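Carbonic anhydrase (Neosartorya fumigata, PDB 6LAC) probably catalyses the reversible hydration of carbon dioxide to hydrogencarbonate, as a zinc-dependent carbonic anhydrase of the beta class. Local coordinates at residues Ala70-Gly73 / Tyr74-Ser78; Ala150-Ala153 / Glu154-Lys158; Ser45-Pro48 / Ala49-Phe53. The protein carries 1 engineered substitution. All blocks are in the same frame, centred on the assembly; numbering follows the deposited sequence.

Contact 1: Ala70-Gly73 / Tyr74-Ser78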
loop_
_atom_site.group_PDB
_atom_site.type_symbol
_atom_site.label_atom_id
_atom_site.label_comp_id
_atom_site.label_asym_id
_atom_site.label_seq_id
_atom_site.Cartn_x
_atom_site.Cartn_y
_atom_site.Cartn_z
ATOM N N ALA A 70 -6.075 -2.908 11.532
ATOM C CA ALA A 70 -4.926 -2.279 12.214
ATOM C C ALA A 70 -4.530 -0.963 11.525
ATOM O O ALA A 70 -3.977 -0.066 12.170
ATOM C CB ALA A 70 -3.728 -3.203 12.295
ATOM N N THR A 71 -4.616 -0.923 10.190
ATOM C CA THR A 71 -4.203 0.286 9.446
ATOM C C THR A 71 -5.179 1.421 9.787
ATOM O O THR A 71 -4.753 2.535 10.115
ATOM C CB THR A 71 -4.115 -0.001 7.948
ATOM O OG1 THR A 71 -3.190 -1.067 7.767
ATOM C CG2 THR A 71 -3.629 1.220 7.212
ATOM N N LEU A 72 -6.453 1.100 9.727
ATOM C CA LEU A 72 -7.494 2.082 10.091
ATOM C C LEU A 72 -7.297 2.493 11.557
ATOM O O LEU A 72 -7.317 3.733 11.884
ATOM C CB LEU A 72 -8.886 1.502 9.818
ATOM C CG LEU A 72 -10.049 2.423 10.181
ATOM C CD1 LEU A 72 -10.050 3.629 9.251
ATOM C CD2 LEU A 72 -11.377 1.699 10.139
ATOM N N GLY A 73 -7.086 1.524 12.459
ATOM C CA GLY A 73 -6.907 1.812 13.883
ATOM C C GLY A 73 -5.689 2.670 14.145
ATOM O O GLY A 73 -5.770 3.634 14.895
ATOM N N TYR A 74 -4.562 2.392 13.519
ATOM C CA TYR A 74 -3.368 3.228 13.701
ATOM C C TYR A 74 -3.637 4.663 13.217
ATOM O O TYR A 74 -3.287 5.673 13.843
ATOM C CB TYR A 74 -2.177 2.614 12.957
ATOM C CG TYR A 74 -0.886 3.352 13.116
ATOM C CD1 TYR A 74 -0.138 3.241 14.286
ATOM C CD2 TYR A 74 -0.370 4.163 12.123
ATOM C CE1 TYR A 74 1.076 3.884 14.432
ATOM C CE2 TYR A 74 0.833 4.825 12.256
ATOM C CZ TYR A 74 1.573 4.645 13.400
ATOM O OH TYR A 74 2.710 5.349 13.457
ATOM N N ALA A 75 -4.222 4.762 12.024
ATOM C CA ALA A 75 -4.568 6.079 11.444
ATOM C C ALA A 75 -5.439 6.911 12.403
ATOM O O ALA A 75 -5.105 8.088 12.633
ATOM C CB ALA A 75 -5.236 5.867 10.120
ATOM N N LEU A 76 -6.489 6.323 12.936
ATOM C CA LEU A 76 -7.438 7.112 13.779
ATOM C C LEU A 76 -6.862 7.301 15.168
ATOM O O LEU A 76 -6.990 8.421 15.702
ATOM C CB LEU A 76 -8.780 6.407 13.902
ATOM C CG LEU A 76 -9.499 6.172 12.581
ATOM C CD1 LEU A 76 -10.757 5.336 12.802
ATOM C CD2 LEU A 76 -9.840 7.472 11.876
ATOM N N ASP A 77 -6.247 6.273 15.741
ATOM C CA ASP A 77 -5.851 6.256 17.186
ATOM C C ASP A 77 -4.461 6.869 17.401
ATOM O O ASP A 77 -4.274 7.616 18.413
ATOM C CB ASP A 77 -5.931 4.838 17.757
ATOM C CG ASP A 77 -7.284 4.141 17.722
ATOM O OD1 ASP A 77 -8.331 4.821 17.612
ATOM O OD2 ASP A 77 -7.294 2.887 17.770
ATOM N N SER A 78 -3.467 6.560 16.577
ATOM C CA SER A 78 -2.083 7.053 16.709
ATOM C C SER A 78 -1.927 8.384 15.994
ATOM O O SER A 78 -1.332 9.286 16.542
ATOM C CB SER A 78 -1.092 6.057 16.199
ATOM O OG SER A 78 -1.133 4.883 16.989
#
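Leu72 and Leu76, one helical turn apart, meet on one flank of helix 66-77, where CG of Leu72 lies 4.0 Å from CD1 of Leu76. The two side chains reach each other from different torsions: in Leu72 CG stands opposite the backbone N (chi1 179°), whereas in Leu76 it lies beside the backbone N (chi1 -60°), which also brings CG of Leu76 to 3.3 Å from Leu72 O. That carbonyl accepts the N-H of Leu76 at 2.9 Å from N to O. The same i to i+4 pattern joins Tyr74 to Ala70, Ala75 to Thr71 and Asp77 to Gly73, making this plain alpha-helix at the dimer interface of a beta-class carbonic anhydrase. Tyr74 leaves by another flank, CG opposite its backbone N (chi1 -178°), which carries the ring toward Ser78; CB of Ser78 lies 3.4 Å above one face of the Tyr74 ring, offset toward the rim, while Tyr74 CB sits 3.3 Å from Ala70 O. The second subunit borders this side, with its Ile94 against Tyr74 and its Asn100 hydrogen-bonded through OD1 to Ser78 OG. The carboxylate of Asp77 folds back along the helix, leaving OD2 3.3 Å from Gly73 O, two acceptors without a bond.

Contact 2: Ala150-Ala153 / Glu154-Lys158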
loop_
_atom_site.group_PDB
_atom_site.type_symbol
_atom_site.label_atom_id
_atom_site.label_comp_id
_atom_site.label_asym_id
_atom_site.label_seq_id
_atom_site.Cartn_x
_atom_site.Cartn_y
_atom_site.Cartn_z
ATOM N N ALA A 150 -17.387 -0.047 12.764
ATOM C CA ALA A 150 -17.674 0.470 14.119
ATOM C C ALA A 150 -16.768 1.663 14.412
ATOM O O ALA A 150 -17.237 2.680 14.951
ATOM C CB ALA A 150 -17.525 -0.606 15.161
ATOM N N GLU A 151 -15.500 1.569 14.050
ATOM C CA GLU A 151 -14.490 2.594 14.385
ATOM C C GLU A 151 -14.830 3.857 13.591
ATOM O O GLU A 151 -14.813 4.980 14.168
ATOM C CB GLU A 151 -13.083 2.095 14.035
ATOM C CG GLU A 151 -12.775 0.699 14.557
ATOM C CD GLU A 151 -12.929 -0.430 13.547
ATOM O OE1 GLU A 151 -12.067 -1.345 13.553
ATOM O OE2 GLU A 151 -13.906 -0.426 12.778
ATOM N N ALA A 152 -15.201 3.712 12.332
ATOM C CA ALA A 152 -15.521 4.917 11.532
ATOM C C ALA A 152 -16.859 5.472 12.012
ATOM O O ALA A 152 -17.007 6.713 12.046
ATOM C CB ALA A 152 -15.532 4.601 10.060
ATOM N N ALA A 153 -17.858 4.640 12.291
ATOM C CA ALA A 153 -19.206 5.140 12.632
ATOM C C ALA A 153 -19.123 5.994 13.885
ATOM O O ALA A 153 -19.806 7.046 13.950
ATOM C CB ALA A 153 -20.197 4.014 12.841
ATOM N N GLU A 154 -18.370 5.567 14.876
ATOM C CA GLU A 154 -18.185 6.350 16.116
ATOM C C GLU A 154 -17.563 7.699 15.754
ATOM O O GLU A 154 -18.083 8.745 16.236
ATOM C CB GLU A 154 -17.323 5.565 17.100
ATOM C CG GLU A 154 -17.249 6.252 18.443
ATOM C CD GLU A 154 -15.983 6.089 19.279
ATOM O OE1 GLU A 154 -15.023 5.449 18.802
ATOM O OE2 GLU A 154 -15.950 6.666 20.403
ATOM N N ALA A 155 -16.520 7.706 14.950
ATOM C CA ALA A 155 -15.836 8.975 14.629
ATOM C C ALA A 155 -16.724 9.892 13.758
ATOM O O ALA A 155 -16.761 11.117 13.990
ATOM C CB ALA A 155 -14.517 8.669 13.964
ATOM N N LEU A 156 -17.478 9.305 12.866
ATOM C CA LEU A 156 -18.433 10.094 12.047
ATOM C C LEU A 156 -19.485 10.770 12.946
ATOM O O LEU A 156 -19.816 11.979 12.730
ATOM C CB LEU A 156 -19.123 9.201 11.046
ATOM C CG LEU A 156 -18.324 8.899 9.789
ATOM C CD1 LEU A 156 -18.766 7.569 9.149
ATOM C CD2 LEU A 156 -18.412 10.043 8.835
ATOM N N GLN A 157 -20.016 10.065 13.948
ATOM C CA GLN A 157 -21.088 10.625 14.819
ATOM C C GLN A 157 -20.491 11.738 15.688
ATOM O O GLN A 157 -21.254 12.567 16.233
ATOM C CB GLN A 157 -21.759 9.488 15.605
ATOM C CG GLN A 157 -22.752 8.691 14.777
ATOM C CD GLN A 157 -23.408 7.550 15.520
ATOM O OE1 GLN A 157 -24.116 7.760 16.512
ATOM N NE2 GLN A 157 -23.092 6.344 15.063
ATOM N N LYS A 158 -19.202 11.745 15.945
ATOM C CA LYS A 158 -18.513 12.816 16.692
ATOM C C LYS A 158 -18.058 13.941 15.787
ATOM O O LYS A 158 -17.367 14.828 16.244
ATOM C CB LYS A 158 -17.356 12.208 17.480
ATOM C CG LYS A 158 -17.847 11.312 18.605
ATOM C CD LYS A 158 -16.797 10.381 19.177
ATOM C CE LYS A 158 -15.618 11.092 19.763
ATOM N NZ LYS A 158 -14.780 10.119 20.503
HETATM O O HOH W 1 -13.631 5.660 16.530
#
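Ala150 O accepts the N-H of Glu154 at 3.1 Å from N to O, the first of four i to i+4 hydrogen bonds that join 150-153 to 154-158 along the short helix 150-157. The next, from Ala155 N to Glu151 O, is weak at 3.3 Å. Leu156 N to Ala152 O is the shortest of the set at 2.8 Å, and Gln157 N to Ala153 O is the last of the four.

Water supplies a second link. It donates to Glu151 O and to Glu154 OE1, each at 2.7 Å, and so ties the carboxylate back to the carbonyl whose helix bond is weak. Glu154 gets there with CG opposite its backbone N (chi1 -173°) and a bend at chi2, and its other oxygen, OE2, makes a long salt bridge of 3.6 Å to Lys158 NZ.

Apolar contact is modest: Leu156 CD1 approaches Ala152 CB to 4.5 Å. Two side chains instead lie over carbonyl oxygens, Leu156 with CB, CG and CD1 on Ala152 O, and Gln157 running back past Ala153 with its NE2 3.5 Å from Ala153 O. On the inner side Ala152 and Ala155 both rest on Leu161, in the loop leading to strand 162-169, while Ser149 OG is hydrogen-bonded to Ala152 N.

The helix therefore turns Ala152 and Ala155 to Leu161 and carries Glu154 and Lys158 at the surface, where the water bridge and the long ion pair probably steady Glu154 only loosely.

Contact 3: Ser45-Pro48 / Ala49-Phe53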
loop_
_atom_site.group_PDB
_atom_site.type_symbol
_atom_site.label_atom_id
_atom_site.label_comp_id
_atom_site.label_asym_id
_atom_site.label_seq_id
_atom_site.Cartn_x
_atom_site.Cartn_y
_atom_site.Cartn_z
ATOM N N SER A 45 -3.528 14.113 -5.899
ATOM C CA SER A 45 -4.137 14.049 -4.537
ATOM C C SER A 45 -4.389 15.436 -3.959
ATOM O O SER A 45 -5.180 15.542 -2.992
ATOM C CB SER A 45 -3.255 13.299 -3.601
ATOM O OG SER A 45 -2.031 13.972 -3.366
ATOM N N GLY A 46 -3.704 16.469 -4.441
ATOM C CA GLY A 46 -3.778 17.787 -3.775
ATOM C C GLY A 46 -2.986 17.833 -2.474
ATOM O O GLY A 46 -3.164 18.789 -1.709
ATOM N N LEU A 47 -2.182 16.805 -2.161
ATOM C CA LEU A 47 -1.446 16.701 -0.895
ATOM C C LEU A 47 0.043 16.680 -1.160
ATOM O O LEU A 47 0.509 15.928 -2.015
ATOM C CB LEU A 47 -1.837 15.398 -0.182
ATOM C CG LEU A 47 -3.260 15.302 0.366
ATOM C CD1 LEU A 47 -3.613 13.875 0.774
ATOM C CD2 LEU A 47 -3.432 16.250 1.531
ATOM N N PRO A 48 0.848 17.360 -0.352
ATOM C CA PRO A 48 2.277 17.101 -0.340
ATOM C C PRO A 48 2.560 15.695 0.198
ATOM O O PRO A 48 1.739 15.183 0.943
ATOM C CB PRO A 48 2.867 18.160 0.590
ATOM C CG PRO A 48 1.715 18.579 1.442
ATOM C CD PRO A 48 0.427 18.298 0.694
ATOM N N ALA A 49 3.673 15.098 -0.196
ATOM C CA ALA A 49 4.012 13.701 0.157
ATOM C C ALA A 49 3.971 13.504 1.662
ATOM O O ALA A 49 3.598 12.406 2.132
ATOM C CB ALA A 49 5.362 13.364 -0.423
ATOM N N ASP A 50 4.407 14.499 2.440
ATOM C CA ASP A 50 4.533 14.305 3.893
ATOM C C ASP A 50 3.152 14.335 4.585
ATOM O O ASP A 50 3.120 13.975 5.768
ATOM C CB ASP A 50 5.510 15.318 4.523
ATOM C CG ASP A 50 5.143 16.783 4.432
ATOM O OD1 ASP A 50 4.052 17.133 3.952
ATOM O OD2 ASP A 50 6.013 17.601 4.837
ATOM N N GLU A 51 2.082 14.659 3.875
ATOM C CA GLU A 51 0.729 14.644 4.460
ATOM C C GLU A 51 0.016 13.334 4.112
ATOM O O GLU A 51 -1.158 13.168 4.417
ATOM C CB GLU A 51 -0.071 15.850 3.972
ATOM C CG GLU A 51 0.489 17.156 4.536
ATOM C CD GLU A 51 -0.325 18.383 4.172
ATOM O OE1 GLU A 51 -1.458 18.308 3.666
ATOM O OE2 GLU A 51 0.262 19.494 4.384
ATOM N N ILE A 52 0.655 12.458 3.358
ATOM C CA ILE A 52 0.004 11.213 2.893
ATOM C C ILE A 52 0.454 10.051 3.786
ATOM O O ILE A 52 1.642 9.813 3.915
ATOM C CB ILE A 52 0.284 10.946 1.405
ATOM C CG1 ILE A 52 -0.158 12.125 0.504
ATOM C CG2 ILE A 52 -0.372 9.628 0.956
ATOM C CD1 ILE A 52 0.204 11.967 -0.988
ATOM N N PHE A 53 -0.502 9.342 4.344
ATOM C CA PHE A 53 -0.279 8.073 5.037
ATOM C C PHE A 53 -0.968 7.060 4.132
ATOM O O PHE A 53 -2.193 7.034 4.043
ATOM C CB PHE A 53 -0.849 8.169 6.456
ATOM C CG PHE A 53 -0.635 6.912 7.239
ATOM C CD1 PHE A 53 0.608 6.634 7.765
ATOM C CD2 PHE A 53 -1.674 6.027 7.451
ATOM C CE1 PHE A 53 0.800 5.450 8.451
ATOM C CE2 PHE A 53 -1.451 4.824 8.124
ATOM C CZ PHE A 53 -0.214 4.558 8.615
#
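Ala49 follows Pro48 directly and opens a short 3-10 turn, packed on Ala39 of the second subunit, an engineered residue. Asp50 turns its carboxylate back toward the proline ring, OD1 lying 3.7 Å from Pro48 CB; chi1 of 63° sets CG between the backbone N and the carbonyl carbon. Glu51 N then closes the turn on Pro48 O at 3.0 Å. Its side chain extends beyond CG and crosses the proline: OE2 is 3.4 Å from Pro48 CG, and OE1 lies 3.6 Å from CD2 of Leu47. Arg22 forms a salt bridge with OE2, which also accepts from Gly26 N. Ile52 begins strand 52-57, which runs on beside strand 29-34, and slants across Leu47, with its CG1 3.7 Å from Leu47 CB. Its CD1 reaches the hydroxyl of Ser45, which accepts from Leu47 N in an ST turn and is also hydrogen-bonded to Leu42 O. The buried Glu51 carboxylate thus meets carbon on the proline side and takes its polar partners elsewhere; the Arg22 salt bridge and the Gly26 N-H would probably favour its charged form.

Overall arrangement
From the N terminus the three contacts come in series, contact 3, contact 1, contact 2, none enclosing or crossing another; each closes just a local turn. Contact 3 shapes the loop after strand 29-34 and leads into strand 52-57, at one edge of the chain's sheet. The chain then enters helix 66-77 with contact 1, and the two meet where Tyr74 CD2 packs 3.5 Å from Phe53 CZ; both also touch the second subunit. Much later, helix 150-157 brings contact 2 beside the same helix, Glu151 CB lying 4.2 Å from Leu76 CD1. Helix 66-77 thus stands between the others, whose nearest atoms remain about 13 Å apart.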